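Local coordinates for succinyl-CoA ligase (ADP-forming) subunit alpha (Methanosaeta concilii, PDB 6HXI), which binds coenzyme A and joins a CoA-ligase family region to a helical region related to the citrate synthase C-terminal domain, at residues Asp238-Ile243 against Gln288-Ala293; Gln244-Lys249 against Asp292-Ala297; Ala458-Arg463 against Asn484-Gly489. All coordinates share one frame; numbering follows the deposited sequence.

Interaction 1: residues Asp238-Ile243 against Gln288-Ala293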
loop_
_atom_site.group_PDB
_atom_site.type_symbol
_atom_site.label_atom_id
_atom_site.label_comp_id
_atom_site.label_asym_id
_atom_site.label_seq_id
_atom_site.Cartn_x
_atom_site.Cartn_y
_atom_site.Cartn_z
ATOM N N ASP B 238 46.659 28.252 -42.388
ATOM C CA ASP B 238 45.433 27.891 -43.103
ATOM C C ASP B 238 45.076 28.888 -44.216
ATOM O O ASP B 238 44.825 28.472 -45.342
ATOM C CB ASP B 238 44.268 27.709 -42.099
ATOM C CG ASP B 238 42.863 27.496 -42.685
ATOM O OD1 ASP B 238 42.308 28.449 -43.266
ATOM O OD2 ASP B 238 42.281 26.411 -42.459
ATOM N N GLU B 239 45.070 30.192 -43.902
ATOM C CA GLU B 239 44.701 31.284 -44.823
ATOM C C GLU B 239 45.634 31.369 -46.044
ATOM O O GLU B 239 45.216 31.843 -47.101
ATOM C CB GLU B 239 44.595 32.633 -44.088
ATOM C CG GLU B 239 43.507 32.688 -43.026
ATOM C CD GLU B 239 43.841 32.164 -41.636
ATOM O OE1 GLU B 239 44.826 31.407 -41.475
ATOM O OE2 GLU B 239 43.094 32.509 -40.695
ATOM N N TYR B 240 46.863 30.837 -45.913
ATOM C CA TYR B 240 47.834 30.774 -47.003
ATOM C C TYR B 240 47.447 29.725 -48.054
ATOM O O TYR B 240 47.975 29.765 -49.159
ATOM C CB TYR B 240 49.273 30.599 -46.478
ATOM C CG TYR B 240 49.764 31.846 -45.781
ATOM C CD1 TYR B 240 50.193 32.953 -46.510
ATOM C CD2 TYR B 240 49.749 31.944 -44.390
ATOM C CE1 TYR B 240 50.601 34.125 -45.874
ATOM C CE2 TYR B 240 50.173 33.105 -43.744
ATOM C CZ TYR B 240 50.583 34.196 -44.491
ATOM O OH TYR B 240 50.991 35.342 -43.862
ATOM N N MET B 241 46.494 28.822 -47.731
ATOM C CA MET B 241 45.986 27.844 -48.700
ATOM C C MET B 241 45.052 28.592 -49.647
ATOM O O MET B 241 45.057 28.329 -50.853
ATOM C CB MET B 241 45.228 26.689 -48.018
ATOM C CG MET B 241 46.116 25.734 -47.242
ATOM S SD MET B 241 45.192 24.706 -46.058
ATOM C CE MET B 241 44.367 23.562 -47.207
ATOM N N ILE B 242 44.287 29.559 -49.086
ATOM C CA ILE B 242 43.317 30.399 -49.796
ATOM C C ILE B 242 44.034 31.348 -50.720
ATOM O O ILE B 242 43.705 31.394 -51.902
ATOM C CB ILE B 242 42.338 31.132 -48.826
ATOM C CG1 ILE B 242 41.617 30.123 -47.873
ATOM C CG2 ILE B 242 41.322 32.000 -49.594
ATOM C CD1 ILE B 242 41.297 30.688 -46.522
ATOM N N ILE B 243 45.024 32.084 -50.192
ATOM C CA ILE B 243 45.845 33.056 -50.934
ATOM C C ILE B 243 46.548 32.377 -52.124
ATOM O O ILE B 243 46.589 32.957 -53.214
ATOM C CB ILE B 243 46.817 33.779 -49.945
ATOM C CG1 ILE B 243 46.027 34.680 -48.955
ATOM C CG2 ILE B 243 47.940 34.555 -50.653
ATOM C CD1 ILE B 243 46.667 34.822 -47.555
ATOM N N GLN B 288 48.707 40.731 -39.638
ATOM C CA GLN B 288 49.254 41.706 -40.597
ATOM C C GLN B 288 49.789 41.026 -41.854
ATOM O O GLN B 288 49.349 41.375 -42.950
ATOM C CB GLN B 288 50.301 42.639 -39.945
ATOM C CG GLN B 288 49.692 43.738 -39.047
ATOM C CD GLN B 288 49.254 43.286 -37.650
ATOM O OE1 GLN B 288 49.365 42.104 -37.252
ATOM N NE2 GLN B 288 48.783 44.239 -36.848
ATOM N N ALA B 289 50.681 40.026 -41.701
ATOM C CA ALA B 289 51.242 39.241 -42.805
ATOM C C ALA B 289 50.139 38.545 -43.627
ATOM O O ALA B 289 50.237 38.493 -44.852
ATOM C CB ALA B 289 52.213 38.209 -42.267
ATOM N N LYS B 290 49.082 38.068 -42.961
ATOM C CA LYS B 290 47.934 37.404 -43.601
ATOM C C LYS B 290 47.037 38.366 -44.398
ATOM O O LYS B 290 46.717 38.075 -45.552
ATOM C CB LYS B 290 47.115 36.593 -42.575
ATOM C CG LYS B 290 47.856 35.357 -42.059
ATOM C CD LYS B 290 47.040 34.581 -41.055
ATOM C CE LYS B 290 47.720 33.298 -40.632
ATOM N NZ LYS B 290 46.814 32.412 -39.838
ATOM N N ASN B 291 46.654 39.512 -43.793
ATOM C CA ASN B 291 45.819 40.530 -44.437
ATOM C C ASN B 291 46.540 41.159 -45.622
ATOM O O ASN B 291 45.907 41.429 -46.643
ATOM C CB ASN B 291 45.354 41.593 -43.427
ATOM C CG ASN B 291 44.210 41.146 -42.541
ATOM O OD1 ASN B 291 43.281 40.453 -42.978
ATOM N ND2 ASN B 291 44.238 41.538 -41.269
ATOM N N ASP B 292 47.863 41.352 -45.506
ATOM C CA ASP B 292 48.676 41.912 -46.588
ATOM C C ASP B 292 48.749 40.947 -47.766
ATOM O O ASP B 292 48.499 41.368 -48.894
ATOM C CB ASP B 292 50.078 42.294 -46.092
ATOM C CG ASP B 292 50.135 43.551 -45.239
ATOM O OD1 ASP B 292 49.072 44.205 -45.060
ATOM O OD2 ASP B 292 51.241 43.895 -44.766
ATOM N N ALA B 293 49.034 39.643 -47.498
ATOM C CA ALA B 293 49.095 38.592 -48.521
ATOM C C ALA B 293 47.720 38.395 -49.183
ATOM O O ALA B 293 47.656 38.058 -50.364
ATOM C CB ALA B 293 49.585 37.291 -47.912
#
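K290 reaches across to E239 and places NZ 2.8 Å from E239 OE1, forming a salt bridge. The ammonium meets the carboxylate from above, 54° out of its plane. The lysine chain is extended beyond CG, and its shaft passes at about a right angle to the side chain of Y240, where K290 CG lies 3.6 Å from Y240 CE2. On the other side of CZ, Y240 CE1 is 3.9 Å from A293 CB. Y240 OH lies 3.5 Å from A289 CB, but its hydrogen bond is made with the main-chain O of K284. I243 completes the apolar part of the contact: its CD1 comes within 3.8 Å of A293 CB, while its CG2 branch rests 3.5 Å from A293 O.

Further partners fix both ends of the ion pair. K290 NZ also bonds to the carbonyl O atoms of E233, G235 and G236, and E239 OE2 pairs with K177 and accepts a bond from the backbone N of E233.

The two short helical segments run nearly parallel, at 16° with axes 10.3 Å apart. Helix 239-247 is the crossover of a beta-alpha-beta unit between parallel strands 227-233 and 255-260. M241 and I242 pack on helix 212-221, and I242 also touches F294, while N291 OD1 of helix 287-297 accepts a hydrogen bond from V259 N of strand 255-260.

Interaction 2: residues Gln244-Lys249 against Asp292-Ala297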
loop_
_atom_site.group_PDB
_atom_site.type_symbol
_atom_site.label_atom_id
_atom_site.label_comp_id
_atom_site.label_asym_id
_atom_site.label_seq_id
_atom_site.Cartn_x
_atom_site.Cartn_y
_atom_site.Cartn_z
ATOM N N GLN B 244 47.040 31.131 -51.930
ATOM C CA GLN B 244 47.690 30.367 -53.003
ATOM C C GLN B 244 46.672 29.940 -54.054
ATOM O O GLN B 244 46.986 29.985 -55.244
ATOM C CB GLN B 244 48.456 29.153 -52.464
ATOM C CG GLN B 244 49.473 28.612 -53.478
ATOM C CD GLN B 244 50.628 27.894 -52.833
ATOM O OE1 GLN B 244 50.480 26.809 -52.252
ATOM N NE2 GLN B 244 51.815 28.476 -52.957
ATOM N N ALA B 245 45.445 29.564 -53.617
ATOM C CA ALA B 245 44.367 29.175 -54.525
ATOM C C ALA B 245 43.851 30.385 -55.314
ATOM O O ALA B 245 43.517 30.255 -56.490
ATOM C CB ALA B 245 43.248 28.515 -53.754
ATOM N N LEU B 246 43.838 31.560 -54.666
ATOM C CA LEU B 246 43.451 32.856 -55.212
ATOM C C LEU B 246 44.495 33.273 -56.276
ATOM O O LEU B 246 44.122 33.798 -57.333
ATOM C CB LEU B 246 43.443 33.855 -54.035
ATOM C CG LEU B 246 42.386 34.957 -53.955
ATOM C CD1 LEU B 246 40.999 34.440 -54.177
ATOM C CD2 LEU B 246 42.432 35.618 -52.602
ATOM N N LYS B 247 45.796 33.002 -56.008
ATOM C CA LYS B 247 46.902 33.297 -56.917
ATOM C C LYS B 247 46.907 32.368 -58.141
ATOM O O LYS B 247 47.179 32.829 -59.248
ATOM C CB LYS B 247 48.250 33.224 -56.178
ATOM C CG LYS B 247 48.619 34.505 -55.442
ATOM C CD LYS B 247 49.824 34.326 -54.524
ATOM C CE LYS B 247 50.429 35.641 -54.088
ATOM N NZ LYS B 247 49.597 36.356 -53.081
ATOM N N GLU B 248 46.591 31.074 -57.941
ATOM C CA GLU B 248 46.529 30.024 -58.975
ATOM C C GLU B 248 45.204 30.046 -59.783
ATOM O O GLU B 248 44.922 29.096 -60.523
ATOM C CB GLU B 248 46.736 28.633 -58.328
ATOM C CG GLU B 248 48.180 28.345 -57.939
ATOM C CD GLU B 248 48.413 27.354 -56.811
ATOM O OE1 GLU B 248 47.424 26.866 -56.217
ATOM O OE2 GLU B 248 49.599 27.086 -56.505
ATOM N N LYS B 249 44.389 31.120 -59.619
ATOM C CA LYS B 249 43.085 31.343 -60.265
ATOM C C LYS B 249 42.065 30.200 -60.001
ATOM O O LYS B 249 41.179 29.963 -60.824
ATOM C CB LYS B 249 43.250 31.636 -61.772
ATOM C CG LYS B 249 43.784 33.027 -62.089
ATOM C CD LYS B 249 43.772 33.281 -63.606
ATOM C CE LYS B 249 44.469 34.559 -63.986
ATOM N NZ LYS B 249 44.728 34.641 -65.453
ATOM N N ASP B 292 47.863 41.352 -45.506
ATOM C CA ASP B 292 48.676 41.912 -46.588
ATOM C C ASP B 292 48.749 40.947 -47.766
ATOM O O ASP B 292 48.499 41.368 -48.894
ATOM C CB ASP B 292 50.078 42.294 -46.092
ATOM C CG ASP B 292 50.135 43.551 -45.239
ATOM O OD1 ASP B 292 49.072 44.205 -45.060
ATOM O OD2 ASP B 292 51.241 43.895 -44.766
ATOM N N ALA B 293 49.034 39.643 -47.498
ATOM C CA ALA B 293 49.095 38.592 -48.521
ATOM C C ALA B 293 47.720 38.395 -49.183
ATOM O O ALA B 293 47.656 38.058 -50.364
ATOM C CB ALA B 293 49.585 37.291 -47.912
ATOM N N PHE B 294 46.619 38.629 -48.424
ATOM C CA PHE B 294 45.250 38.550 -48.947
ATOM C C PHE B 294 44.991 39.720 -49.914
ATOM O O PHE B 294 44.444 39.493 -50.990
ATOM C CB PHE B 294 44.206 38.517 -47.820
ATOM C CG PHE B 294 43.582 37.165 -47.539
ATOM C CD1 PHE B 294 42.848 36.498 -48.519
ATOM C CD2 PHE B 294 43.665 36.590 -46.275
ATOM C CE1 PHE B 294 42.252 35.256 -48.249
ATOM C CE2 PHE B 294 43.070 35.348 -46.009
ATOM C CZ PHE B 294 42.374 34.687 -46.997
ATOM N N ARG B 295 45.409 40.949 -49.542
ATOM C CA ARG B 295 45.253 42.147 -50.373
ATOM C C ARG B 295 45.966 41.948 -51.722
ATOM O O ARG B 295 45.344 42.132 -52.769
ATOM C CB ARG B 295 45.823 43.378 -49.648
ATOM C CG ARG B 295 44.779 44.396 -49.221
ATOM C CD ARG B 295 45.384 45.512 -48.388
ATOM N NE ARG B 295 45.609 45.108 -46.995
ATOM C CZ ARG B 295 44.795 45.397 -45.978
ATOM N NH1 ARG B 295 43.686 46.102 -46.182
ATOM N NH2 ARG B 295 45.089 44.994 -44.750
ATOM N N GLN B 296 47.243 41.492 -51.670
ATOM C CA GLN B 296 48.136 41.214 -52.804
ATOM C C GLN B 296 47.653 40.083 -53.724
ATOM O O GLN B 296 48.049 40.043 -54.889
ATOM C CB GLN B 296 49.560 40.913 -52.302
ATOM C CG GLN B 296 50.297 42.139 -51.762
ATOM C CD GLN B 296 51.519 41.772 -50.960
ATOM O OE1 GLN B 296 52.478 41.182 -51.470
ATOM N NE2 GLN B 296 51.524 42.140 -49.687
ATOM N N ALA B 297 46.822 39.159 -53.201
ATOM C CA ALA B 297 46.265 38.031 -53.965
ATOM C C ALA B 297 44.996 38.393 -54.769
ATOM O O ALA B 297 44.563 37.605 -55.610
ATOM C CB ALA B 297 45.992 36.854 -53.043
#
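K247 reaches A297 through a chain that starts with CG anti to the carbonyl carbon (chi1 -84°) and bends at its last torsion (chi4 73°), a turn that carries the ammonium over the neighbouring helix. K247 NZ then stands 3.6 Å from A297 CB. It is also 3.7 Å from A293 O, an approach too long to count as a hydrogen bond, and no such bond crosses between the two segments.

L246 takes an unusual first torsion (chi1 -143°) that brings its CD2 methyl to two partners, in directions roughly at right angles. CD2 is 3.8 Å from A297 CB, and it lies 4.2 Å from F294 CD1, near the plane of the phenyl ring and at its edge. L246 CG adds a contact with the main chain, 3.8 Å from A297 O. The methyl of A297 is thus touched by both the leucine and the lysine, which fits the close backbones here, with the CA atoms of K247 and A297 5.6 Å apart.

These are the C-terminal turns of two helices on one flank of the mixed sheet in the CoA-ligase region. F294 ties the pair to that sheet, its ring packing on L255, A257 and V259 of strand 255-260, while L246 continues onto I251 and A299 in the adjoining loops.

Beyond L246 and K247 the chain leaves helical geometry at E248. Near the end of the other helix, Q296 NE2 makes a weak bond, 3.2 Å long, back to D292 O. K247 and Q296 are both exposed residues.

Interaction 3: residues Ala458-Arg463 against Asn484-Gly489. With COA (coenzyme A), chain G.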
loop_
_atom_site.group_PDB
_atom_site.type_symbol
_atom_site.label_atom_id
_atom_site.label_comp_id
_atom_site.label_asym_id
_atom_site.label_seq_id
_atom_site.Cartn_x
_atom_site.Cartn_y
_atom_site.Cartn_z
ATOM N N ALA B 458 -6.952 9.508 23.566
ATOM C CA ALA B 458 -6.753 10.955 23.580
ATOM C C ALA B 458 -8.117 11.689 23.462
ATOM O O ALA B 458 -8.415 12.519 24.296
ATOM C CB ALA B 458 -5.798 11.372 22.468
ATOM N N ARG B 459 -8.939 11.286 22.501
ATOM C CA ARG B 459 -10.262 11.816 22.177
ATOM C C ARG B 459 -11.231 11.736 23.353
ATOM O O ARG B 459 -11.725 12.766 23.808
ATOM C CB ARG B 459 -10.815 11.006 20.989
ATOM C CG ARG B 459 -11.967 11.626 20.218
ATOM C CD ARG B 459 -11.799 11.437 18.709
ATOM N NE ARG B 459 -11.310 10.108 18.323
ATOM C CZ ARG B 459 -10.599 9.861 17.233
ATOM N NH1 ARG B 459 -10.220 8.623 16.948
ATOM N NH2 ARG B 459 -10.275 10.846 16.405
ATOM N N GLU B 460 -11.479 10.510 23.853
ATOM C CA GLU B 460 -12.415 10.217 24.933
ATOM C C GLU B 460 -12.038 10.814 26.263
ATOM O O GLU B 460 -12.924 11.366 26.934
ATOM C CB GLU B 460 -12.682 8.696 25.066
ATOM C CG GLU B 460 -13.558 8.142 23.937
ATOM C CD GLU B 460 -14.770 8.956 23.506
ATOM O OE1 GLU B 460 -14.958 9.148 22.282
ATOM O OE2 GLU B 460 -15.541 9.391 24.390
ATOM N N PHE B 461 -10.752 10.693 26.671
ATOM C CA PHE B 461 -10.291 11.271 27.941
ATOM C C PHE B 461 -10.327 12.801 27.895
ATOM O O PHE B 461 -10.771 13.411 28.856
ATOM C CB PHE B 461 -8.906 10.740 28.351
ATOM C CG PHE B 461 -8.932 9.362 28.980
ATOM C CD1 PHE B 461 -9.059 8.219 28.193
ATOM C CD2 PHE B 461 -8.888 9.208 30.357
ATOM C CE1 PHE B 461 -9.099 6.948 28.779
ATOM C CE2 PHE B 461 -8.919 7.927 30.938
ATOM C CZ PHE B 461 -9.005 6.814 30.147
ATOM N N LYS B 462 -9.886 13.420 26.780
ATOM C CA LYS B 462 -9.879 14.887 26.646
ATOM C C LYS B 462 -11.318 15.443 26.813
ATOM O O LYS B 462 -11.532 16.360 27.594
ATOM C CB LYS B 462 -9.268 15.320 25.295
ATOM C CG LYS B 462 -8.825 16.756 25.263
ATOM C CD LYS B 462 -8.790 17.355 23.873
ATOM C CE LYS B 462 -8.446 18.814 24.032
ATOM N NZ LYS B 462 -9.245 19.708 23.157
ATOM N N ARG B 463 -12.287 14.854 26.108
ATOM C CA ARG B 463 -13.698 15.245 26.147
ATOM C C ARG B 463 -14.273 15.142 27.573
ATOM O O ARG B 463 -14.814 16.119 28.076
ATOM C CB ARG B 463 -14.506 14.412 25.131
ATOM C CG ARG B 463 -16.014 14.655 25.179
ATOM C CD ARG B 463 -16.814 13.544 24.521
ATOM N NE ARG B 463 -16.537 12.221 25.096
ATOM C CZ ARG B 463 -17.121 11.718 26.181
ATOM N NH1 ARG B 463 -18.026 12.426 26.848
ATOM N NH2 ARG B 463 -16.796 10.507 26.614
ATOM N N ASN B 484 -16.219 -0.017 25.914
ATOM C CA ASN B 484 -15.057 -0.179 26.762
ATOM C C ASN B 484 -14.247 1.085 26.605
ATOM O O ASN B 484 -14.245 1.688 25.525
ATOM C CB ASN B 484 -14.231 -1.372 26.319
ATOM C CG ASN B 484 -14.747 -2.674 26.838
ATOM O OD1 ASN B 484 -15.649 -2.732 27.671
ATOM N ND2 ASN B 484 -14.172 -3.748 26.366
ATOM N N ILE B 485 -13.611 1.525 27.686
ATOM C CA ILE B 485 -12.841 2.749 27.636
ATOM C C ILE B 485 -11.562 2.507 26.843
ATOM O O ILE B 485 -10.785 1.628 27.226
ATOM C CB ILE B 485 -12.566 3.381 29.032
ATOM C CG1 ILE B 485 -13.885 3.732 29.754
ATOM C CG2 ILE B 485 -11.679 4.620 28.865
ATOM C CD1 ILE B 485 -13.727 3.922 31.280
ATOM N N PRO B 486 -11.344 3.264 25.737
ATOM C CA PRO B 486 -10.099 3.089 24.972
ATOM C C PRO B 486 -8.899 3.511 25.823
ATOM O O PRO B 486 -8.999 4.482 26.581
ATOM C CB PRO B 486 -10.317 3.965 23.740
ATOM C CG PRO B 486 -11.271 5.019 24.181
ATOM C CD PRO B 486 -12.165 4.368 25.195
ATOM N N GLY B 487 -7.831 2.720 25.774
ATOM C CA GLY B 487 -6.630 2.958 26.559
ATOM C C GLY B 487 -6.653 2.308 27.927
ATOM O O GLY B 487 -5.688 2.406 28.684
ATOM N N ILE B 488 -7.753 1.593 28.230
ATOM C CA ILE B 488 -7.952 0.881 29.492
ATOM C C ILE B 488 -8.031 -0.601 29.215
ATOM O O ILE B 488 -8.813 -1.002 28.354
ATOM C CB ILE B 488 -9.216 1.403 30.285
ATOM C CG1 ILE B 488 -8.985 2.797 30.908
ATOM C CG2 ILE B 488 -9.714 0.381 31.383
ATOM C CD1 ILE B 488 -7.981 2.887 32.194
ATOM N N GLY B 489 -7.262 -1.393 29.977
ATOM C CA GLY B 489 -7.289 -2.851 29.914
ATOM C C GLY B 489 -6.076 -3.524 29.311
ATOM O O GLY B 489 -5.491 -3.035 28.339
HETATM N N1A COA G . -13.022 -0.095 30.150
HETATM C C2A COA G . -13.904 0.091 31.138
HETATM N N3A COA G . -14.535 -0.827 31.883
HETATM C C4A COA G . -14.225 -2.070 31.482
HETATM C C5A COA G . -13.341 -2.418 30.475
HETATM C C6A COA G . -12.689 -1.362 29.807
HETATM N N6A COA G . -11.744 -1.546 28.886
HETATM N N7A COA G . -13.345 -3.789 30.272
HETATM C C8A COA G . -14.206 -4.234 31.151
HETATM N N9A COA G . -14.782 -3.251 31.916
HETATM C C1B COA G . -15.803 -3.407 32.951
HETATM C C2B COA G . -17.083 -4.108 32.514
HETATM O O2B COA G . -17.968 -3.203 31.850
HETATM C C3B COA G . -17.627 -4.562 33.873
HETATM O O3B COA G . -18.284 -3.487 34.579
HETATM P P3B COA G . -19.431 -3.712 35.664
HETATM O O7A COA G . -18.894 -4.672 36.671
HETATM O O8A COA G . -19.729 -2.365 36.219
HETATM O O9A COA G . -20.654 -4.224 34.882
HETATM C C4B COA G . -16.368 -4.831 34.706
HETATM O O4B COA G . -15.281 -4.190 34.006
HETATM C C5B COA G . -16.049 -6.285 34.945
HETATM O O5B COA G . -16.216 -6.982 33.696
HETATM P P1A COA G . -16.937 -8.448 33.626
HETATM O O1A COA G . -16.694 -9.182 32.359
HETATM O O2A COA G . -18.407 -8.381 34.010
HETATM O O3A COA G . -16.104 -9.079 34.832
HETATM P P2A COA G . -15.796 -10.484 35.514
HETATM O O4A COA G . -14.618 -11.101 34.874
HETATM O O5A COA G . -15.513 -10.162 36.964
HETATM O O6A COA G . -17.119 -11.405 35.347
HETATM C CBP COA G . -18.386 -12.808 36.889
HETATM C CCP COA G . -18.186 -11.402 36.314
HETATM C CDP COA G . -19.553 -12.756 37.886
HETATM C CEP COA G . -18.712 -13.827 35.779
HETATM C CAP COA G . -17.079 -13.239 37.611
HETATM O OAP COA G . -16.587 -12.204 38.444
HETATM C C9P COA G . -17.132 -14.540 38.402
HETATM O O9P COA G . -17.019 -15.620 37.818
HETATM N N8P COA G . -17.290 -14.433 39.731
HETATM C C7P COA G . -17.455 -15.588 40.604
HETATM C C6P COA G . -18.815 -15.610 41.246
HETATM C C5P COA G . -18.965 -16.744 42.232
HETATM O O5P COA G . -17.992 -17.180 42.845
HETATM N N4P COA G . -20.191 -17.247 42.372
HETATM C C3P COA G . -20.482 -18.410 43.200
HETATM C C2P COA G . -20.177 -19.718 42.500
HETATM S S1P COA G . -20.796 -21.015 43.608
#
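F461 backs the loop that holds the adenine of coenzyme A, packing against I485, P486 and I488 of a type II beta turn. The turn is closed by I488 N bonding to I485 O at 3.2 Å, and G487 fills its third position with a positive phi of 89°. On the ligand side, the backbone frames one edge of the base: I485 N stands 3.0 Å from N1A of coenzyme A, and I488 O is 3.0 Å from its N6A.

On the protein side, F461 presents the edge of its ring. P486 O lies in the ring plane, 3.3 Å from F461 CE1, and I488 CG1 also sits near that plane, 4.1 Å from F461 CZ. I485 comes in obliquely, its CG2 3.5 Å from F461 CE1. With chi1 at -60°, I485 directs CG2 to the phenyl ring while CG1 and CD1 lie against the adenine. I488 divides its branches likewise, CG1 toward F461 and CG2 toward the base.

This layering belongs to the all-helical region of the citrate synthase family, where helix 453-466 packs against the loop that follows helix 471-480. F461 is held in turn by an edge-to-face pairing with F474 and by side chains of helices 517-530 and 540-555.

Beside the ring, E460 CG touches P486 CG at 3.9 Å. A bend at chi2 (-43°) turns the carboxylate away from the proline, and E460 OE2 receives R463 NH2 at 2.8 Å, nearly along the C-O axis, in a salt bridge within the helix. The same coenzyme A also bonds to K479 and K532 of this chain and to S89, R91, S92 and I112 of the second subunit.

In the fold
Interactions 1 and 2 are successive parts of one interface between helices 239-247 and 287-297. Their centres are 8 Å apart, they share D292 and A293, and they interlock where F294 packs on E239, I242 and I243, and I243 CG2 meets A297 CB at 3.8 Å. Chemistry changes along the pair: interaction 1, partly buried, contains an ion pair, whereas interaction 2, at the surface, has packing and no hydrogen bond across. Interaction 3, buried, lies on the opposite side of the chain's centre in the citrate synthase-related region, about 97 Å from interaction 1 between centres. It joins a helix to a ligand-binding loop, without hydrogen bonds across.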